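Local coordinates for protein L-serine ammonia-lyase (Rhizomucor miehei CAU432, PDB 5C3U) that is a pyridoxal-phosphate-dependent enzyme that holds pyridoxal-5'-phosphate covalently in a cleft between two alpha/beta lobes, at residues Lys41-Asn44 / Ser50-Met53; Ile45-Ser48 / Lys52-Gly55; Gly78-Leu83 / Leu277-Ala282. All coordinates share one frame; numbering follows the deposited sequence.

Contact 1: Lys41-Asn44 / Ser50-Met53. With PLP (pyridoxal-5'-phosphate), chain B.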
loop_
_atom_site.group_PDB
_atom_site.type_symbol
_atom_site.label_atom_id
_atom_site.label_comp_id
_atom_site.label_asym_id
_atom_site.label_seq_id
_atom_site.Cartn_x
_atom_site.Cartn_y
_atom_site.Cartn_z
ATOM N N LYS A 41 9.526 -0.950 7.977
ATOM C CA LYS A 41 9.938 -0.227 6.766
ATOM C C LYS A 41 8.992 0.967 6.572
ATOM O O LYS A 41 7.808 0.786 6.293
ATOM C CB LYS A 41 9.923 -1.182 5.558
ATOM C CG LYS A 41 10.416 -0.583 4.250
ATOM C CD LYS A 41 11.821 0.000 4.383
ATOM C CE LYS A 41 12.416 0.233 2.997
ATOM N NZ LYS A 41 13.717 0.968 3.085
ATOM N N MET A 42 9.506 2.187 6.761
ATOM C CA MET A 42 8.666 3.376 6.938
ATOM C C MET A 42 8.317 4.149 5.651
ATOM O O MET A 42 8.854 5.226 5.389
ATOM C CB MET A 42 9.313 4.344 7.957
ATOM C CG MET A 42 9.636 3.691 9.301
ATOM S SD MET A 42 8.147 3.087 10.123
ATOM C CE MET A 42 7.338 4.651 10.450
ATOM N N GLU A 43 7.368 3.624 4.886
ATOM C CA GLU A 43 6.912 4.288 3.649
ATOM C C GLU A 43 6.090 5.583 3.823
ATOM O O GLU A 43 5.806 6.299 2.838
ATOM C CB GLU A 43 6.192 3.252 2.775
ATOM C CG GLU A 43 7.087 2.069 2.428
ATOM C CD GLU A 43 8.312 2.492 1.614
ATOM O OE1 GLU A 43 8.128 3.061 0.517
ATOM O OE2 GLU A 43 9.452 2.249 2.070
ATOM N N ASN A 44 5.700 5.899 5.063
ATOM C CA ASN A 44 5.011 7.162 5.341
ATOM C C ASN A 44 5.916 8.361 5.111
ATOM O O ASN A 44 5.446 9.493 5.031
ATOM C CB ASN A 44 4.447 7.181 6.773
ATOM C CG ASN A 44 5.508 6.874 7.828
ATOM O OD1 ASN A 44 6.351 5.990 7.645
ATOM N ND2 ASN A 44 5.460 7.593 8.945
ATOM N N SER A 50 2.992 7.994 1.201
ATOM C CA SER A 50 2.775 6.535 1.149
ATOM C C SER A 50 3.687 5.808 0.194
ATOM O O SER A 50 4.378 6.428 -0.628
ATOM C CB SER A 50 1.315 6.239 0.808
ATOM O OG SER A 50 1.130 6.214 -0.599
ATOM N N VAL A 51 3.654 4.473 0.283
ATOM C CA VAL A 51 4.386 3.565 -0.611
ATOM C C VAL A 51 4.044 3.775 -2.110
ATOM O O VAL A 51 4.854 3.433 -2.965
ATOM C CB VAL A 51 4.148 2.070 -0.206
ATOM C CG1 VAL A 51 2.716 1.615 -0.531
ATOM C CG2 VAL A 51 5.189 1.148 -0.825
ATOM N N LYS A 52 2.869 4.347 -2.407
ATOM C CA LYS A 52 2.468 4.606 -3.794
ATOM C C LYS A 52 3.509 5.384 -4.555
ATOM O O LYS A 52 3.646 5.219 -5.775
ATOM C CB LYS A 52 1.099 5.309 -3.912
ATOM C CG LYS A 52 -0.083 4.465 -3.433
ATOM C CD LYS A 52 -0.223 3.263 -4.375
ATOM C CE LYS A 52 -1.586 2.618 -4.250
ATOM N NZ LYS A 52 -1.883 2.325 -2.822
ATOM N N MET A 53 4.258 6.239 -3.854
ATOM C CA MET A 53 5.336 6.976 -4.503
ATOM C C MET A 53 6.308 6.064 -5.289
ATOM O O MET A 53 6.815 6.465 -6.346
ATOM C CB MET A 53 6.069 7.818 -3.460
ATOM C CG MET A 53 6.591 9.165 -3.915
ATOM S SD MET A 53 5.439 10.198 -4.850
ATOM C CE MET A 53 6.304 9.832 -6.313
HETATM N N1 PLP B . -1.343 0.440 2.012
HETATM C C2 PLP B . -1.462 1.700 1.559
HETATM C C2A PLP B . -1.500 2.885 2.493
HETATM C C3 PLP B . -1.572 1.927 0.116
HETATM O O3 PLP B . -1.690 3.200 -0.377
HETATM C C4 PLP B . -1.512 0.736 -0.759
HETATM C C4A PLP B . -1.584 0.908 -2.218
HETATM C C5 PLP B . -1.381 -0.612 -0.148
HETATM C C6 PLP B . -1.294 -0.674 1.246
HETATM C C5A PLP B . -1.325 -1.890 -0.987
HETATM O O4P PLP B . -1.930 -1.632 -2.248
HETATM P P PLP B . -1.964 -2.588 -3.555
HETATM O O1P PLP B . -0.728 -2.338 -4.346
HETATM O O2P PLP B . -2.150 -4.048 -3.101
HETATM O O3P PLP B . -3.204 -2.053 -4.180
#
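Glu43 and Val51 meet at the base of the strand-to-helix connection that presents the pyridoxal-phosphate lysine, an arrangement consistent with the fold type II enzymes. The Glu43 side chain slants across Val51, CB lying 3.8 Å from Val51 CB. Its CG is anti to the carbonyl carbon (chi1 -58°), and a bend at chi2 folds the carboxylate back over the valine, with OE1 3.8 Å from Val51 CG2. The buried carboxylate is well satisfied: OE1 has a salt bridge to Arg54 NE and a hydrogen bond with Gln46 NE2, and OE2 is hydrogen-bonded to Thr22. Backbone packing adds a close approach of Glu43 O to Ser50 C, 3.4 Å. Downstream lies the Ser-x-Lys motif. Ser50 OG accepts from Lys52 N at 3.1 Å (148°), a capping bond at the turn into helix 52-67, while Ser50 O accepts from Met53 N. From this turn Lys52, bent at chi2 and chi4, reaches the ligand: NZ is covalently bonded to PLP C4A at 1.6 Å, and it also makes a weak, bent hydrogen bond to PLP O3.

Contact 2: Ile45-Ser48 / Lys52-Gly55. With PLP (pyridoxal-5'-phosphate), chain B.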
loop_
_atom_site.group_PDB
_atom_site.type_symbol
_atom_site.label_atom_id
_atom_site.label_comp_id
_atom_site.label_asym_id
_atom_site.label_seq_id
_atom_site.Cartn_x
_atom_site.Cartn_y
_atom_site.Cartn_z
ATOM N N ILE A 45 7.216 8.097 4.989
ATOM C CA ILE A 45 8.237 9.134 4.756
ATOM C C ILE A 45 8.381 9.513 3.262
ATOM O O ILE A 45 8.996 10.527 2.911
ATOM C CB ILE A 45 9.615 8.688 5.331
ATOM C CG1 ILE A 45 9.521 8.480 6.847
ATOM C CG2 ILE A 45 10.723 9.705 5.023
ATOM C CD1 ILE A 45 9.047 9.705 7.601
ATOM N N GLN A 46 7.805 8.706 2.384
ATOM C CA GLN A 46 7.828 9.003 0.945
ATOM C C GLN A 46 7.183 10.345 0.649
ATOM O O GLN A 46 6.225 10.736 1.341
ATOM C CB GLN A 46 7.058 7.928 0.170
ATOM C CG GLN A 46 7.721 6.565 0.135
ATOM C CD GLN A 46 9.008 6.523 -0.673
ATOM O OE1 GLN A 46 9.408 7.500 -1.299
ATOM N NE2 GLN A 46 9.662 5.378 -0.655
ATOM N N PRO A 47 7.673 11.052 -0.389
ATOM C CA PRO A 47 6.902 12.178 -0.880
ATOM C C PRO A 47 5.489 11.706 -1.174
ATOM O O PRO A 47 5.283 10.576 -1.639
ATOM C CB PRO A 47 7.595 12.564 -2.192
ATOM C CG PRO A 47 8.955 11.988 -2.118
ATOM C CD PRO A 47 8.931 10.853 -1.140
ATOM N N SER A 48 4.536 12.562 -0.866
ATOM C CA SER A 48 3.081 12.264 -0.946
ATOM C C SER A 48 2.518 11.410 0.216
ATOM O O SER A 48 1.304 11.357 0.391
ATOM C CB SER A 48 2.606 11.758 -2.322
ATOM O OG SER A 48 2.756 10.337 -2.448
ATOM N N LYS A 52 2.869 4.347 -2.407
ATOM C CA LYS A 52 2.468 4.606 -3.794
ATOM C C LYS A 52 3.509 5.384 -4.555
ATOM O O LYS A 52 3.646 5.219 -5.775
ATOM C CB LYS A 52 1.099 5.309 -3.912
ATOM C CG LYS A 52 -0.083 4.465 -3.433
ATOM C CD LYS A 52 -0.223 3.263 -4.375
ATOM C CE LYS A 52 -1.586 2.618 -4.250
ATOM N NZ LYS A 52 -1.883 2.325 -2.822
ATOM N N MET A 53 4.258 6.239 -3.854
ATOM C CA MET A 53 5.336 6.976 -4.503
ATOM C C MET A 53 6.308 6.064 -5.289
ATOM O O MET A 53 6.815 6.465 -6.346
ATOM C CB MET A 53 6.069 7.818 -3.460
ATOM C CG MET A 53 6.591 9.165 -3.915
ATOM S SD MET A 53 5.439 10.198 -4.850
ATOM C CE MET A 53 6.304 9.832 -6.313
ATOM N N ARG A 54 6.544 4.831 -4.822
ATOM C CA ARG A 54 7.445 3.913 -5.547
ATOM C C ARG A 54 6.808 3.457 -6.860
ATOM O O ARG A 54 7.356 3.707 -7.949
ATOM C CB ARG A 54 7.812 2.676 -4.705
ATOM C CG ARG A 54 8.594 3.004 -3.439
ATOM C CD ARG A 54 8.963 1.739 -2.686
ATOM N NE ARG A 54 9.628 2.070 -1.431
ATOM C CZ ARG A 54 10.943 2.189 -1.281
ATOM N NH1 ARG A 54 11.420 2.504 -0.083
ATOM N NH2 ARG A 54 11.780 1.984 -2.308
ATOM N N GLY A 55 5.678 2.747 -6.756
ATOM C CA GLY A 55 5.002 2.204 -7.937
ATOM C C GLY A 55 4.513 3.285 -8.873
ATOM O O GLY A 55 4.772 3.245 -10.093
HETATM N N1 PLP B . -1.343 0.440 2.012
HETATM C C2 PLP B . -1.462 1.700 1.559
HETATM C C2A PLP B . -1.500 2.885 2.493
HETATM C C3 PLP B . -1.572 1.927 0.116
HETATM O O3 PLP B . -1.690 3.200 -0.377
HETATM C C4 PLP B . -1.512 0.736 -0.759
HETATM C C4A PLP B . -1.584 0.908 -2.218
HETATM C C5 PLP B . -1.381 -0.612 -0.148
HETATM C C6 PLP B . -1.294 -0.674 1.246
HETATM C C5A PLP B . -1.325 -1.890 -0.987
HETATM O O4P PLP B . -1.930 -1.632 -2.248
HETATM P P PLP B . -1.964 -2.588 -3.555
HETATM O O1P PLP B . -0.728 -2.338 -4.346
HETATM O O2P PLP B . -2.150 -4.048 -3.101
HETATM O O3P PLP B . -3.204 -2.053 -4.180
#
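Gln46, Pro47 and Met53 come together where the loop between strand 37-42 and helix 52-67 folds back on the segment that carries the PLP lysine. Pro47 and Met53 form the tightest part. The carbonyl oxygen of Pro47 points into the thioether chain, with Pro47 O only 3.0 Å from Met53 CG and also close to CB and SD. The two side chains cross at about a right angle, Pro47 CB standing 3.9 Å from Met53 CG. Met53 has a chi1 of -145°, away from any staggered value, and turns at chi2 and chi3 that bring SD to 3.6 Å from Ser48 OG. This hydroxyl is already engaged: Ser48 OG donates to Pro47 O at 2.7 Å, in the carbonyl plane and on a lone pair, so one oxygen meets both the bond and the methionine. Met53 also touches Leu18, and it reaches Tyr87 and Cys88 of helix 79-92.

Within the Ser-Val-Lys-Met-Arg-Gly run, which begins in the loop and continues into the helix, Arg54 provides the second meeting point. Gln46 bends at chi2 (-68°) to pack CB against Met53 CB at 3.8 Å and to bring NE2 over one face of the guanidinium. Gln46 NE2 sits 3.0 Å above that plane, offset toward the rim, and the two flat groups are nearly perpendicular (86°). Gln46 NE2 and Arg54 NE, 3.4 Å apart, are both donors and do not bond; their closeness is consistent with a shared acceptor, Glu43 OE1. The far ends are held separately, Gln46 OE1 by Val20 N, and Arg54 NH2 by Glu162 and Thr158 of helix 150-166.

Contact 3: Gly78-Leu83 / Leu277-Ala282. With PLP (pyridoxal-5'-phosphate), chain B.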
loop_
_atom_site.group_PDB
_atom_site.type_symbol
_atom_site.label_atom_id
_atom_site.label_comp_id
_atom_site.label_asym_id
_atom_site.label_seq_id
_atom_site.Cartn_x
_atom_site.Cartn_y
_atom_site.Cartn_z
ATOM N N GLY A 78 -8.096 5.869 -5.780
ATOM C CA GLY A 78 -7.788 5.723 -4.351
ATOM C C GLY A 78 -7.024 6.903 -3.783
ATOM O O GLY A 78 -6.353 7.623 -4.526
ATOM N N PRO A 79 -7.062 7.068 -2.451
ATOM C CA PRO A 79 -6.538 8.340 -1.916
ATOM C C PRO A 79 -5.026 8.476 -2.101
ATOM O O PRO A 79 -4.527 9.567 -2.449
ATOM C CB PRO A 79 -6.900 8.273 -0.427
ATOM C CG PRO A 79 -7.172 6.829 -0.145
ATOM C CD PRO A 79 -7.748 6.273 -1.413
ATOM N N ASN A 80 -4.286 7.401 -1.870
ATOM C CA ASN A 80 -2.838 7.551 -1.959
ATOM C C ASN A 80 -2.340 7.561 -3.381
ATOM O O ASN A 80 -1.297 8.161 -3.662
ATOM C CB ASN A 80 -2.154 6.531 -1.087
ATOM C CG ASN A 80 -2.611 6.667 0.350
ATOM O OD1 ASN A 80 -2.540 7.778 0.915
ATOM N ND2 ASN A 80 -3.133 5.593 0.931
ATOM N N THR A 81 -3.086 6.908 -4.270
ATOM C CA THR A 81 -2.745 6.960 -5.690
ATOM C C THR A 81 -2.902 8.383 -6.217
ATOM O O THR A 81 -1.981 8.902 -6.857
ATOM C CB THR A 81 -3.589 5.982 -6.501
ATOM O OG1 THR A 81 -3.552 4.725 -5.820
ATOM C CG2 THR A 81 -3.002 5.817 -7.926
ATOM N N VAL A 82 -4.028 9.033 -5.913
ATOM C CA VAL A 82 -4.249 10.369 -6.466
ATOM C C VAL A 82 -3.229 11.328 -5.898
ATOM O O VAL A 82 -2.741 12.184 -6.619
ATOM C CB VAL A 82 -5.704 10.918 -6.355
ATOM C CG1 VAL A 82 -6.662 9.985 -7.108
ATOM C CG2 VAL A 82 -6.160 11.145 -4.904
ATOM N N LEU A 83 -2.857 11.149 -4.632
ATOM C CA LEU A 83 -1.839 12.051 -4.045
ATOM C C LEU A 83 -0.467 11.889 -4.732
ATOM O O LEU A 83 0.256 12.878 -4.947
ATOM C CB LEU A 83 -1.736 11.835 -2.532
ATOM C CG LEU A 83 -2.949 12.387 -1.781
ATOM C CD1 LEU A 83 -3.015 11.783 -0.378
ATOM C CD2 LEU A 83 -2.824 13.906 -1.692
ATOM N N LEU A 277 0.940 8.709 12.534
ATOM C CA LEU A 277 -0.420 8.323 12.148
ATOM C C LEU A 277 -0.369 7.644 10.809
ATOM O O LEU A 277 0.095 8.234 9.847
ATOM C CB LEU A 277 -1.369 9.542 12.058
ATOM C CG LEU A 277 -1.506 10.467 13.259
ATOM C CD1 LEU A 277 -2.568 11.530 12.987
ATOM C CD2 LEU A 277 -1.829 9.670 14.513
ATOM N N VAL A 278 -0.792 6.376 10.765
ATOM C CA VAL A 278 -0.880 5.649 9.514
ATOM C C VAL A 278 -2.308 5.157 9.267
ATOM O O VAL A 278 -3.126 5.046 10.187
ATOM C CB VAL A 278 0.121 4.462 9.416
ATOM C CG1 VAL A 278 1.563 4.961 9.575
ATOM C CG2 VAL A 278 -0.207 3.379 10.441
ATOM N N GLU A 279 -2.592 4.869 8.003
ATOM C CA GLU A 279 -3.924 4.401 7.609
ATOM C C GLU A 279 -4.180 3.018 8.163
ATOM O O GLU A 279 -3.235 2.274 8.412
ATOM C CB GLU A 279 -3.978 4.273 6.097
ATOM C CG GLU A 279 -4.575 5.453 5.399
ATOM C CD GLU A 279 -4.652 5.252 3.896
ATOM O OE1 GLU A 279 -5.010 4.144 3.402
ATOM O OE2 GLU A 279 -4.368 6.234 3.209
ATOM N N ALA A 280 -5.457 2.669 8.317
ATOM C CA ALA A 280 -5.832 1.306 8.702
ATOM C C ALA A 280 -5.309 0.238 7.751
ATOM O O ALA A 280 -5.129 -0.917 8.175
ATOM C CB ALA A 280 -7.347 1.194 8.852
ATOM N N SER A 281 -5.070 0.604 6.473
ATOM C CA SER A 281 -4.372 -0.279 5.537
ATOM C C SER A 281 -3.017 -0.779 6.090
ATOM O O SER A 281 -2.732 -1.985 6.122
ATOM C CB SER A 281 -4.196 0.425 4.181
ATOM O OG SER A 281 -5.457 0.970 3.765
ATOM N N ALA A 282 -2.193 0.150 6.566
ATOM C CA ALA A 282 -0.907 -0.204 7.174
ATOM C C ALA A 282 -1.153 -0.840 8.520
ATOM O O ALA A 282 -0.413 -1.737 8.952
ATOM C CB ALA A 282 -0.064 1.064 7.346
HETATM N N1 PLP B . -1.343 0.440 2.012
HETATM C C2 PLP B . -1.462 1.700 1.559
HETATM C C2A PLP B . -1.500 2.885 2.493
HETATM C C3 PLP B . -1.572 1.927 0.116
HETATM O O3 PLP B . -1.690 3.200 -0.377
HETATM C C4 PLP B . -1.512 0.736 -0.759
HETATM C C4A PLP B . -1.584 0.908 -2.218
HETATM C C5 PLP B . -1.381 -0.612 -0.148
HETATM C C6 PLP B . -1.294 -0.674 1.246
HETATM C C5A PLP B . -1.325 -1.890 -0.987
HETATM O O4P PLP B . -1.930 -1.632 -2.248
HETATM P P PLP B . -1.964 -2.588 -3.555
HETATM O O1P PLP B . -0.728 -2.338 -4.346
HETATM O O2P PLP B . -2.150 -4.048 -3.101
HETATM O O3P PLP B . -3.204 -2.053 -4.180
#
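Glu279 OE2 is gripped by two donors, Asn80 ND2 at 2.7 Å and the backbone N of Asp316. The Asn80 bond is nearly straight (160°) and joins the starts of two helices that both border the PLP pocket: helix 79-92, with Gly78 as N-cap, and helix 280-290, with Glu279 itself as N-cap. The two side chains advance from opposite directions, and their amide and carboxylate planes are only 20° apart. Asn80 meets OE2 on its syn side but 32° out of the carboxylate plane, whereas the acceptor lies close to the amide plane.

Asn80 ND2 has a second task, donating to PLP O3 at 3.1 Å, the same oxygen that weakly engages Lys52 NZ. Asn80 OD1 is hydrogen-bonded to Ser315 N, and the bonds at both amide atoms are consistent with ND2 being the one turned to the ligand. The other carboxylate oxygen is also occupied: Ser281 OG donates at 3.2 Å to the anti lone pair of Glu279 OE1, which is additionally hydrogen-bonded to Ser234 OG. Chi1 of Glu279 is off-staggered, but beyond CG the chain is extended, carrying OE1 to 3.8 Å from the PLP methyl C2A. Near the ring nitrogen, Ser281 presents carbon, with CB 3.6 Å from PLP N1.

Along the chain, contacts 1 and 2 cross: 41-44 and then 45-48 leave strand 37-42 of the six-stranded sheet, and their partners 50-53 and 52-55 follow in the same order, sharing Lys52 and Met53. Each closes a short loop in the connection into helix 52-67, and the salt bridge of Glu43 with Arg54 ties one contact to the other. Contact 3 opens later, after strand 72-75 of the four-stranded sheet, and closes a loop of nearly two hundred residues at helix 280-290. It meets the earlier pair through packing of Thr81 and Asn80 on Lys52 and Ser50, and all three contacts touch PLP.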